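PDB 3E39: putative Nitroreductase from Desulfovibrio desulfuricans subsp. desulfuricans str. G20, which binds flavin mononucleotide and, as its nitroreductase family suggests, probably acts as a flavin-dependent oxidoreductase. Local coordinates for residues A[32-37]-A[110-115]; A[50-55]-A[80-85]; A[123-128]-A[143-148]. One frame throughout, in Å; residues are numbered along the deposited sequence.

How the interactions relate
All three contacts are largely buried, yet each has its own chemistry. Interaction 1 packs helix 28-39 against helix 94-114 through small and branched apolar side chains, with no hydrogen bond between them. Interaction 2 pairs two sheet strands by backbone hydrogen bonds, with mostly apolar side chains on both faces. Interaction 3 sets the turn 123-128 against strand 143-152 and mixes apolar contacts with backbone N-H groups turned to the flavin. Interactions 1 and 2 meet where I34 and L35 press on I82, so the helix pair lies on the sheet. Interactions 2 and 3 share that sheet, V84 bonding to E146 and A147. All three also reach the second subunit.

Interaction 1. Residues A[32-37]-A[110-115]; sequences RLILEA and LAAHAL
L115 and I34 face each other with like torsions: CG of L115 and CG1 of I34 both lie anti to their own carbonyl carbons (chi1 -67° and -70°), and both chains then extend across the gap between the helices. CD1 of L115 thereby comes to 3.9 Å from CG1 of I34, the two side chains crossing obliquely. The other branch of L115, CD2, meets CD1 of L33 at 3.9 Å, and here the two leucines cross at about a right angle. One forked side chain thus serves two neighbours on helix 28-39, a task that suits leucine. The end of I34 goes further, its CD1 reaching 4.1 Å from CB of A112, whose single methyl lets the longer chain lie close. At the other end of the contact the residues shrink: CB of A37 touches CB of A111 at 3.6 Å, and the CA atoms of I34 and A111 are 5.4 Å apart. Alanines let the backbones come close, with the local axes 9.0 Å apart at their nearest and running roughly antiparallel at 146°. No hydrogen bond joins the segments; the grip is wholly apolar. L115, the first residue to leave helical geometry, packs beside L33 just as helix 94-114 ends. I34 also rests on I82 of the sheet, while A111 packs on L9 of the second subunit. The arrangement is an antiparallel helix pair with small residues at its close point, part of the helical layer laid on the central sheet of this nitroreductase-family alpha+beta fold.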
loop_
_atom_site.group_PDB
_atom_site.type_symbol
_atom_site.label_atom_id
_atom_site.label_comp_id
_atom_site.label_asym_id
_atom_site.label_seq_id
_atom_site.Cartn_x
_atom_site.Cartn_y
_atom_site.Cartn_z
ATOM N N ARG A 32 -7.076 -8.274 15.680
ATOM C CA ARG A 32 -5.846 -7.709 16.248
ATOM C C ARG A 32 -4.656 -7.893 15.301
ATOM O O ARG A 32 -3.885 -6.943 15.063
ATOM C CB ARG A 32 -5.531 -8.341 17.616
ATOM C CG ARG A 32 -4.473 -7.547 18.364
ATOM C CD ARG A 32 -3.982 -8.278 19.616
ATOM N NE ARG A 32 -3.205 -9.468 19.264
ATOM C CZ ARG A 32 -1.920 -9.454 18.891
ATOM N NH1 ARG A 32 -1.242 -8.318 18.807
ATOM N NH2 ARG A 32 -1.310 -10.599 18.592
ATOM N N LEU A 33 -4.487 -9.099 14.767
ATOM C CA LEU A 33 -3.392 -9.370 13.831
ATOM C C LEU A 33 -3.501 -8.504 12.565
ATOM O O LEU A 33 -2.471 -8.025 12.050
ATOM C CB LEU A 33 -3.308 -10.839 13.444
ATOM C CG LEU A 33 -2.883 -11.758 14.582
ATOM C CD1 LEU A 33 -3.068 -13.205 14.171
ATOM C CD2 LEU A 33 -1.413 -11.455 15.010
ATOM N N ILE A 34 -4.733 -8.294 12.087
ATOM C CA ILE A 34 -4.956 -7.463 10.912
ATOM C C ILE A 34 -4.554 -6.011 11.225
ATOM O O ILE A 34 -3.833 -5.364 10.472
ATOM C CB ILE A 34 -6.402 -7.567 10.397
ATOM C CG1 ILE A 34 -6.647 -8.959 9.784
ATOM C CG2 ILE A 34 -6.671 -6.514 9.327
ATOM C CD1 ILE A 34 -8.140 -9.318 9.573
ATOM N N LEU A 35 -5.001 -5.511 12.360
ATOM C CA LEU A 35 -4.685 -4.137 12.751
ATOM C C LEU A 35 -3.166 -3.966 12.937
ATOM O O LEU A 35 -2.604 -2.955 12.518
ATOM C CB LEU A 35 -5.431 -3.765 14.025
ATOM C CG LEU A 35 -6.945 -3.564 13.918
ATOM C CD1 LEU A 35 -7.506 -3.441 15.350
ATOM C CD2 LEU A 35 -7.277 -2.371 13.097
ATOM N N GLU A 36 -2.511 -4.966 13.536
ATOM C CA GLU A 36 -1.028 -4.929 13.732
ATOM C C GLU A 36 -0.294 -4.829 12.401
ATOM O O GLU A 36 0.734 -4.147 12.294
ATOM C CB GLU A 36 -0.538 -6.178 14.497
ATOM C CG GLU A 36 -0.805 -6.121 16.008
ATOM C CD GLU A 36 0.035 -5.091 16.719
ATOM O OE1 GLU A 36 1.181 -4.820 16.288
ATOM O OE2 GLU A 36 -0.429 -4.561 17.741
ATOM N N ALA A 37 -0.810 -5.523 11.390
ATOM C CA ALA A 37 -0.256 -5.429 10.018
ATOM C C ALA A 37 -0.402 -3.983 9.529
ATOM O O ALA A 37 0.512 -3.392 8.954
ATOM C CB ALA A 37 -0.983 -6.384 9.070
ATOM N N LEU A 110 -3.585 -8.111 2.864
ATOM C CA LEU A 110 -2.659 -9.241 2.807
ATOM C C LEU A 110 -2.756 -10.067 4.112
ATOM O O LEU A 110 -2.772 -11.301 4.097
ATOM C CB LEU A 110 -1.226 -8.767 2.562
ATOM C CG LEU A 110 -0.977 -8.186 1.159
ATOM C CD1 LEU A 110 0.426 -7.558 1.029
ATOM C CD2 LEU A 110 -1.188 -9.277 0.074
ATOM N N ALA A 111 -2.846 -9.369 5.236
ATOM C CA ALA A 111 -2.986 -10.024 6.528
ATOM C C ALA A 111 -4.283 -10.823 6.592
ATOM O O ALA A 111 -4.275 -11.982 7.048
ATOM C CB ALA A 111 -2.907 -9.027 7.675
ATOM N N ALA A 112 -5.379 -10.232 6.118
ATOM C CA ALA A 112 -6.664 -10.947 6.089
ATOM C C ALA A 112 -6.532 -12.201 5.232
ATOM O O ALA A 112 -6.942 -13.284 5.642
ATOM C CB ALA A 112 -7.792 -10.049 5.567
ATOM N N HIS A 113 -5.970 -12.062 4.032
ATOM C CA HIS A 113 -5.749 -13.216 3.147
ATOM C C HIS A 113 -4.922 -14.313 3.815
ATOM O O HIS A 113 -5.273 -15.518 3.737
ATOM C CB HIS A 113 -5.059 -12.741 1.871
ATOM C CG HIS A 113 -4.695 -13.843 0.935
ATOM N ND1 HIS A 113 -5.572 -14.337 -0.003
ATOM C CD2 HIS A 113 -3.549 -14.549 0.798
ATOM C CE1 HIS A 113 -4.975 -15.298 -0.690
ATOM N NE2 HIS A 113 -3.747 -15.445 -0.225
ATOM N N ALA A 114 -3.824 -13.903 4.451
ATOM C CA ALA A 114 -2.904 -14.808 5.175
ATOM C C ALA A 114 -3.633 -15.577 6.281
ATOM O O ALA A 114 -3.274 -16.707 6.618
ATOM C CB ALA A 114 -1.722 -14.013 5.772
ATOM N N LEU A 115 -4.667 -14.957 6.842
ATOM C CA LEU A 115 -5.465 -15.579 7.900
ATOM C C LEU A 115 -6.665 -16.364 7.365
ATOM O O LEU A 115 -7.551 -16.728 8.144
ATOM C CB LEU A 115 -5.921 -14.510 8.908
ATOM C CG LEU A 115 -4.848 -13.831 9.777
ATOM C CD1 LEU A 115 -5.411 -12.637 10.503
ATOM C CD2 LEU A 115 -4.251 -14.797 10.795
#

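Interaction 2. Residues A[50-55]-A[80-85]; sequences CRFLVI and VIILVF
An antiparallel strand pair at the outer side, within this chain, of the central sheet joins 50-55 to 80-85. R51 with F85, L53 with L83 and I55 with I81 are the hydrogen-bonded pairs, each held by two backbone bonds; L83 N gives to L53 O at 2.8 Å (165°). Between them lie the non-hydrogen-bonded pairs F52 with V84 and V54 with I82, where CA of F52 adds a C-H contact to L83 O at 3.2 Å. Beta-branched and aromatic residues suit such extended chains. On the face of F52 and V54, the F52 ring lies alongside V84, CE1 to CG1 4.2 Å. V54 CG1 is anti to its backbone N (chi1 177°), which directs it obliquely onto V80 CG2 at 3.7 Å. On the other face the edge of the F85 ring meets the neighbouring strand, its CE1 4.0 Å from CB of L53 and its CD1 3.6 Å from R51 O. R51 starts on this face, but its bent chain leads the guanidinium group away to C50 O, which NH1 meets above the carbonyl plane at 2.9 Å, and to a salt bridge with D87. Strand 80-87 continues the sheet into strand 143-152. F52 and V84 lie under M108 of helix 94-114, I55 and I81 meet helix 61-66, and F52 bonds through its backbone to the second subunit.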
loop_
_atom_site.group_PDB
_atom_site.type_symbol
_atom_site.label_atom_id
_atom_site.label_comp_id
_atom_site.label_asym_id
_atom_site.label_seq_id
_atom_site.Cartn_x
_atom_site.Cartn_y
_atom_site.Cartn_z
ATOM N N CYS A 50 -2.054 7.116 10.501
ATOM C CA CYS A 50 -3.271 6.327 10.383
ATOM C C CYS A 50 -3.943 6.044 11.721
ATOM O O CYS A 50 -3.284 5.759 12.741
ATOM C CB CYS A 50 -3.046 5.018 9.619
ATOM S SG CYS A 50 -2.519 5.263 7.920
ATOM N N ARG A 51 -5.277 6.051 11.672
ATOM C CA ARG A 51 -6.127 5.784 12.832
ATOM C C ARG A 51 -7.196 4.780 12.365
ATOM O O ARG A 51 -7.569 4.767 11.188
ATOM C CB ARG A 51 -6.767 7.067 13.335
ATOM C CG ARG A 51 -5.790 8.120 13.818
ATOM C CD ARG A 51 -5.002 7.695 15.074
ATOM N NE ARG A 51 -4.104 8.806 15.443
ATOM C CZ ARG A 51 -2.876 8.998 14.959
ATOM N NH1 ARG A 51 -2.310 8.112 14.165
ATOM N NH2 ARG A 51 -2.172 10.076 15.340
ATOM N N PHE A 52 -7.699 3.982 13.297
ATOM C CA PHE A 52 -8.587 2.869 12.954
ATOM C C PHE A 52 -9.782 2.798 13.868
ATOM O O PHE A 52 -9.697 3.140 15.063
ATOM C CB PHE A 52 -7.807 1.557 13.043
ATOM C CG PHE A 52 -6.485 1.609 12.314
ATOM C CD1 PHE A 52 -6.401 1.304 10.977
ATOM C CD2 PHE A 52 -5.332 2.065 12.960
ATOM C CE1 PHE A 52 -5.189 1.368 10.307
ATOM C CE2 PHE A 52 -4.116 2.144 12.269
ATOM C CZ PHE A 52 -4.058 1.777 10.949
ATOM N N LEU A 53 -10.900 2.352 13.303
ATOM C CA LEU A 53 -12.113 2.141 14.077
ATOM C C LEU A 53 -12.736 0.830 13.635
ATOM O O LEU A 53 -13.084 0.663 12.467
ATOM C CB LEU A 53 -13.082 3.293 13.883
ATOM C CG LEU A 53 -14.402 3.185 14.660
ATOM C CD1 LEU A 53 -14.230 2.943 16.166
ATOM C CD2 LEU A 53 -15.213 4.423 14.355
ATOM N N VAL A 54 -12.888 -0.089 14.578
ATOM C CA VAL A 54 -13.483 -1.397 14.296
ATOM C C VAL A 54 -14.978 -1.363 14.511
ATOM O O VAL A 54 -15.444 -0.897 15.570
ATOM C CB VAL A 54 -12.842 -2.495 15.209
ATOM C CG1 VAL A 54 -13.500 -3.874 14.991
ATOM C CG2 VAL A 54 -11.302 -2.564 14.996
ATOM N N ILE A 55 -15.726 -1.887 13.517
ATOM C CA ILE A 55 -17.188 -1.954 13.595
ATOM C C ILE A 55 -17.613 -3.368 13.252
ATOM O O ILE A 55 -17.530 -3.777 12.086
ATOM C CB ILE A 55 -17.895 -0.980 12.614
ATOM C CG1 ILE A 55 -17.465 0.477 12.868
ATOM C CG2 ILE A 55 -19.420 -1.097 12.735
ATOM C CD1 ILE A 55 -17.899 1.055 14.171
ATOM N N VAL A 80 -16.818 -8.114 10.091
ATOM C CA VAL A 80 -16.117 -6.990 10.697
ATOM C C VAL A 80 -15.759 -5.982 9.598
ATOM O O VAL A 80 -15.471 -6.356 8.462
ATOM C CB VAL A 80 -14.848 -7.441 11.477
ATOM C CG1 VAL A 80 -13.827 -8.087 10.551
ATOM C CG2 VAL A 80 -14.224 -6.249 12.280
ATOM N N ILE A 81 -15.832 -4.705 9.951
ATOM C CA ILE A 81 -15.438 -3.602 9.094
ATOM C C ILE A 81 -14.378 -2.787 9.868
ATOM O O ILE A 81 -14.565 -2.484 11.063
ATOM C CB ILE A 81 -16.641 -2.721 8.716
ATOM C CG1 ILE A 81 -17.601 -3.538 7.824
ATOM C CG2 ILE A 81 -16.194 -1.477 7.938
ATOM C CD1 ILE A 81 -18.942 -2.916 7.587
ATOM N N ILE A 82 -13.254 -2.491 9.222
ATOM C CA ILE A 82 -12.227 -1.652 9.816
ATOM C C ILE A 82 -12.226 -0.323 9.034
ATOM O O ILE A 82 -11.968 -0.284 7.823
ATOM C CB ILE A 82 -10.806 -2.310 9.815
ATOM C CG1 ILE A 82 -10.778 -3.582 10.677
ATOM C CG2 ILE A 82 -9.716 -1.303 10.352
ATOM C CD1 ILE A 82 -9.487 -4.399 10.523
ATOM N N LEU A 83 -12.587 0.753 9.716
ATOM C CA LEU A 83 -12.515 2.075 9.129
ATOM C C LEU A 83 -11.103 2.633 9.308
ATOM O O LEU A 83 -10.526 2.556 10.405
ATOM C CB LEU A 83 -13.570 3.006 9.715
ATOM C CG LEU A 83 -15.010 2.512 9.669
ATOM C CD1 LEU A 83 -15.960 3.564 10.288
ATOM C CD2 LEU A 83 -15.421 2.183 8.263
ATOM N N VAL A 84 -10.544 3.149 8.216
ATOM C CA VAL A 84 -9.205 3.713 8.207
ATOM C C VAL A 84 -9.263 5.224 7.984
ATOM O O VAL A 84 -9.937 5.703 7.070
ATOM C CB VAL A 84 -8.383 3.065 7.086
ATOM C CG1 VAL A 84 -6.907 3.503 7.152
ATOM C CG2 VAL A 84 -8.537 1.533 7.161
ATOM N N PHE A 85 -8.506 5.963 8.796
ATOM C CA PHE A 85 -8.472 7.411 8.725
ATOM C C PHE A 85 -7.035 7.916 8.819
ATOM O O PHE A 85 -6.104 7.194 9.209
ATOM C CB PHE A 85 -9.193 8.065 9.925
ATOM C CG PHE A 85 -10.577 7.562 10.162
ATOM C CD1 PHE A 85 -10.776 6.394 10.884
ATOM C CD2 PHE A 85 -11.684 8.259 9.692
ATOM C CE1 PHE A 85 -12.038 5.906 11.094
ATOM C CE2 PHE A 85 -12.955 7.771 9.913
ATOM C CZ PHE A 85 -13.134 6.605 10.610
#

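Interaction 3. Residues A[123-128]-A[143-148]; sequences GEIINQ and LSFEAA. With FMN (flavin mononucleotide), chain E.
The apolar contacts centre on F145. CG2 of I126 sits over one face of its ring in a CH-pi contact, 3.8 Å from the centroid and 11° off the normal. The side chain of I125 crosses that of F145 at about a right angle, with CG2 3.9 Å from CZ at the ring's far end and 3.9 Å from CB of A148, whose small side chain lets the turn approach. With chi1 at 79°, I126 holds CG1 between backbone N and carbonyl carbon and swings CG2 toward the strand, 3.4 Å from E146 O. No hydrogen bond links the two segments. The 3-10 turn is built on successive backbone bonds, from I126 N to G123 O through Q128 N to I125 O, and in the strand S144 OG gives to E146 OE2 at 2.6 Å. The N-H groups of G123 and E124 converge on FMN O4, E124 N at 3.2 Å (165°). G123 lies by the N5 edge of the flavin, its N 2.9 Å from FMN N5; a side chain here would run into C6 of the flavin, which is why glycine suits the place. E146 and A147 form a classic beta bulge facing V84. The whole is a 3-10 turn seated on the bulged strand, with G123 just before it and E124 at its start lining the flavin site, consistent with the dimeric FMN site of nitroreductases.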
loop_
_atom_site.group_PDB
_atom_site.type_symbol
_atom_site.label_atom_id
_atom_site.label_comp_id
_atom_site.label_asym_id
_atom_site.label_seq_id
_atom_site.Cartn_x
_atom_site.Cartn_y
_atom_site.Cartn_z
ATOM N N GLY A 123 -13.851 2.057 -1.031
ATOM C CA GLY A 123 -13.503 3.477 -1.180
ATOM C C GLY A 123 -14.641 4.377 -1.640
ATOM O O GLY A 123 -14.630 5.565 -1.409
ATOM N N GLU A 124 -15.646 3.826 -2.300
ATOM C CA GLU A 124 -16.790 4.653 -2.665
ATOM C C GLU A 124 -17.412 5.281 -1.425
ATOM O O GLU A 124 -17.924 6.405 -1.473
ATOM C CB GLU A 124 -17.796 3.805 -3.449
ATOM C CG GLU A 124 -19.176 4.429 -3.635
ATOM C CD GLU A 124 -20.133 4.176 -2.461
ATOM O OE1 GLU A 124 -19.760 3.472 -1.498
ATOM O OE2 GLU A 124 -21.266 4.679 -2.539
ATOM N N ILE A 125 -17.310 4.595 -0.295
ATOM C CA ILE A 125 -17.923 5.037 0.936
ATOM C C ILE A 125 -17.325 6.347 1.444
ATOM O O ILE A 125 -18.019 7.138 2.103
ATOM C CB ILE A 125 -17.912 3.913 2.033
ATOM C CG1 ILE A 125 -18.791 4.324 3.238
ATOM C CG2 ILE A 125 -16.470 3.505 2.481
ATOM C CD1 ILE A 125 -19.175 3.160 4.119
ATOM N N ILE A 126 -16.055 6.599 1.126
ATOM C CA ILE A 126 -15.407 7.817 1.620
ATOM C C ILE A 126 -15.960 9.070 0.966
ATOM O O ILE A 126 -15.814 10.165 1.526
ATOM C CB ILE A 126 -13.839 7.814 1.567
ATOM C CG1 ILE A 126 -13.323 8.106 0.158
ATOM C CG2 ILE A 126 -13.264 6.484 2.184
ATOM C CD1 ILE A 126 -11.808 8.172 0.062
ATOM N N ASN A 127 -16.624 8.910 -0.186
ATOM C CA ASN A 127 -17.256 10.050 -0.871
ATOM C C ASN A 127 -18.318 10.715 0.019
ATOM O O ASN A 127 -18.643 11.886 -0.179
ATOM C CB ASN A 127 -17.976 9.617 -2.139
ATOM C CG ASN A 127 -17.097 8.929 -3.134
ATOM O OD1 ASN A 127 -15.867 8.952 -3.039
ATOM N ND2 ASN A 127 -17.732 8.316 -4.136
ATOM N N GLN A 128 -18.888 9.945 0.943
ATOM C CA GLN A 128 -19.891 10.440 1.889
ATOM C C GLN A 128 -19.334 10.836 3.259
ATOM O O GLN A 128 -20.083 10.983 4.223
ATOM C CB GLN A 128 -20.984 9.373 2.057
ATOM C CG GLN A 128 -21.871 9.131 0.845
ATOM C CD GLN A 128 -21.179 8.450 -0.350
ATOM O OE1 GLN A 128 -21.007 9.065 -1.412
ATOM N NE2 GLN A 128 -20.771 7.178 -0.169
ATOM N N LEU A 143 -10.213 14.212 11.361
ATOM C CA LEU A 143 -9.917 12.981 10.638
ATOM C C LEU A 143 -10.280 13.036 9.165
ATOM O O LEU A 143 -11.307 13.622 8.807
ATOM C CB LEU A 143 -10.739 11.865 11.308
ATOM C CG LEU A 143 -10.477 11.541 12.799
ATOM C CD1 LEU A 143 -11.632 10.674 13.345
ATOM C CD2 LEU A 143 -9.109 10.899 12.993
ATOM N N SER A 144 -9.412 12.467 8.318
ATOM C CA SER A 144 -9.661 12.272 6.898
ATOM C C SER A 144 -10.013 10.787 6.746
ATOM O O SER A 144 -9.232 9.938 7.151
ATOM C CB SER A 144 -8.425 12.603 6.060
ATOM O OG SER A 144 -8.600 12.133 4.755
ATOM N N PHE A 145 -11.196 10.502 6.206
ATOM C CA PHE A 145 -11.689 9.162 6.046
ATOM C C PHE A 145 -11.061 8.599 4.785
ATOM O O PHE A 145 -11.323 9.104 3.694
ATOM C CB PHE A 145 -13.227 9.192 6.010
ATOM C CG PHE A 145 -13.892 7.848 5.861
ATOM C CD1 PHE A 145 -13.356 6.683 6.414
ATOM C CD2 PHE A 145 -15.134 7.762 5.223
ATOM C CE1 PHE A 145 -13.999 5.458 6.268
ATOM C CE2 PHE A 145 -15.791 6.538 5.106
ATOM C CZ PHE A 145 -15.226 5.384 5.636
ATOM N N GLU A 146 -10.234 7.559 4.947
ATOM C CA GLU A 146 -9.478 6.985 3.823
ATOM C C GLU A 146 -10.077 5.749 3.145
ATOM O O GLU A 146 -10.005 5.625 1.918
ATOM C CB GLU A 146 -8.071 6.639 4.295
ATOM C CG GLU A 146 -7.315 7.808 4.833
ATOM C CD GLU A 146 -6.975 8.803 3.747
ATOM O OE1 GLU A 146 -6.230 8.442 2.800
ATOM O OE2 GLU A 146 -7.471 9.934 3.845
ATOM N N ALA A 147 -10.636 4.831 3.930
ATOM C CA ALA A 147 -11.154 3.565 3.398
ATOM C C ALA A 147 -11.894 2.796 4.455
ATOM O O ALA A 147 -11.708 3.061 5.636
ATOM C CB ALA A 147 -9.953 2.690 2.942
ATOM N N ALA A 148 -12.720 1.837 4.031
ATOM C CA ALA A 148 -13.323 0.866 4.945
ATOM C C ALA A 148 -12.919 -0.499 4.403
ATOM O O ALA A 148 -12.966 -0.699 3.218
ATOM C CB ALA A 148 -14.853 0.971 4.971
HETATM N N1 FMN E . -14.613 -2.713 -4.430
HETATM C C2 FMN E . -15.966 -2.557 -4.211
HETATM O O2 FMN E . -16.745 -3.484 -4.363
HETATM N N3 FMN E . -16.466 -1.349 -3.774
HETATM C C4 FMN E . -15.670 -0.248 -3.558
HETATM O O4 FMN E . -16.144 0.738 -2.967
HETATM C C4A FMN E . -14.296 -0.380 -3.787
HETATM N N5 FMN E . -13.480 0.704 -3.570
HETATM C C5A FMN E . -12.100 0.593 -3.766
HETATM C C6 FMN E . -11.292 1.717 -3.566
HETATM C C7 FMN E . -9.908 1.630 -3.744
HETATM C C7M FMN E . -9.072 2.881 -3.699
HETATM C C8 FMN E . -9.347 0.404 -4.154
HETATM C C8M FMN E . -7.852 0.274 -4.327
HETATM C C9 FMN E . -10.168 -0.703 -4.381
HETATM C C9A FMN E . -11.563 -0.623 -4.187
HETATM N N10 FMN E . -12.413 -1.742 -4.411
HETATM C C10 FMN E . -13.780 -1.618 -4.208
HETATM C "C1'" FMN E . -11.884 -3.042 -4.885
HETATM C "C2'" FMN E . -11.512 -3.013 -6.370
HETATM O "O2'" FMN E . -12.679 -3.065 -7.172
HETATM C "C3'" FMN E . -10.612 -4.199 -6.678
HETATM O "O3'" FMN E . -9.440 -4.087 -5.903
HETATM C "C4'" FMN E . -10.204 -4.267 -8.149
HETATM O "O4'" FMN E . -11.353 -4.470 -8.940
HETATM C "C5'" FMN E . -9.239 -5.398 -8.413
HETATM O "O5'" FMN E . -9.701 -6.606 -7.837
HETATM P P FMN E . -8.882 -7.507 -6.797
HETATM O O1P FMN E . -8.833 -6.731 -5.490
HETATM O O2P FMN E . -9.600 -8.840 -6.672
HETATM O O3P FMN E . -7.503 -7.654 -7.384
#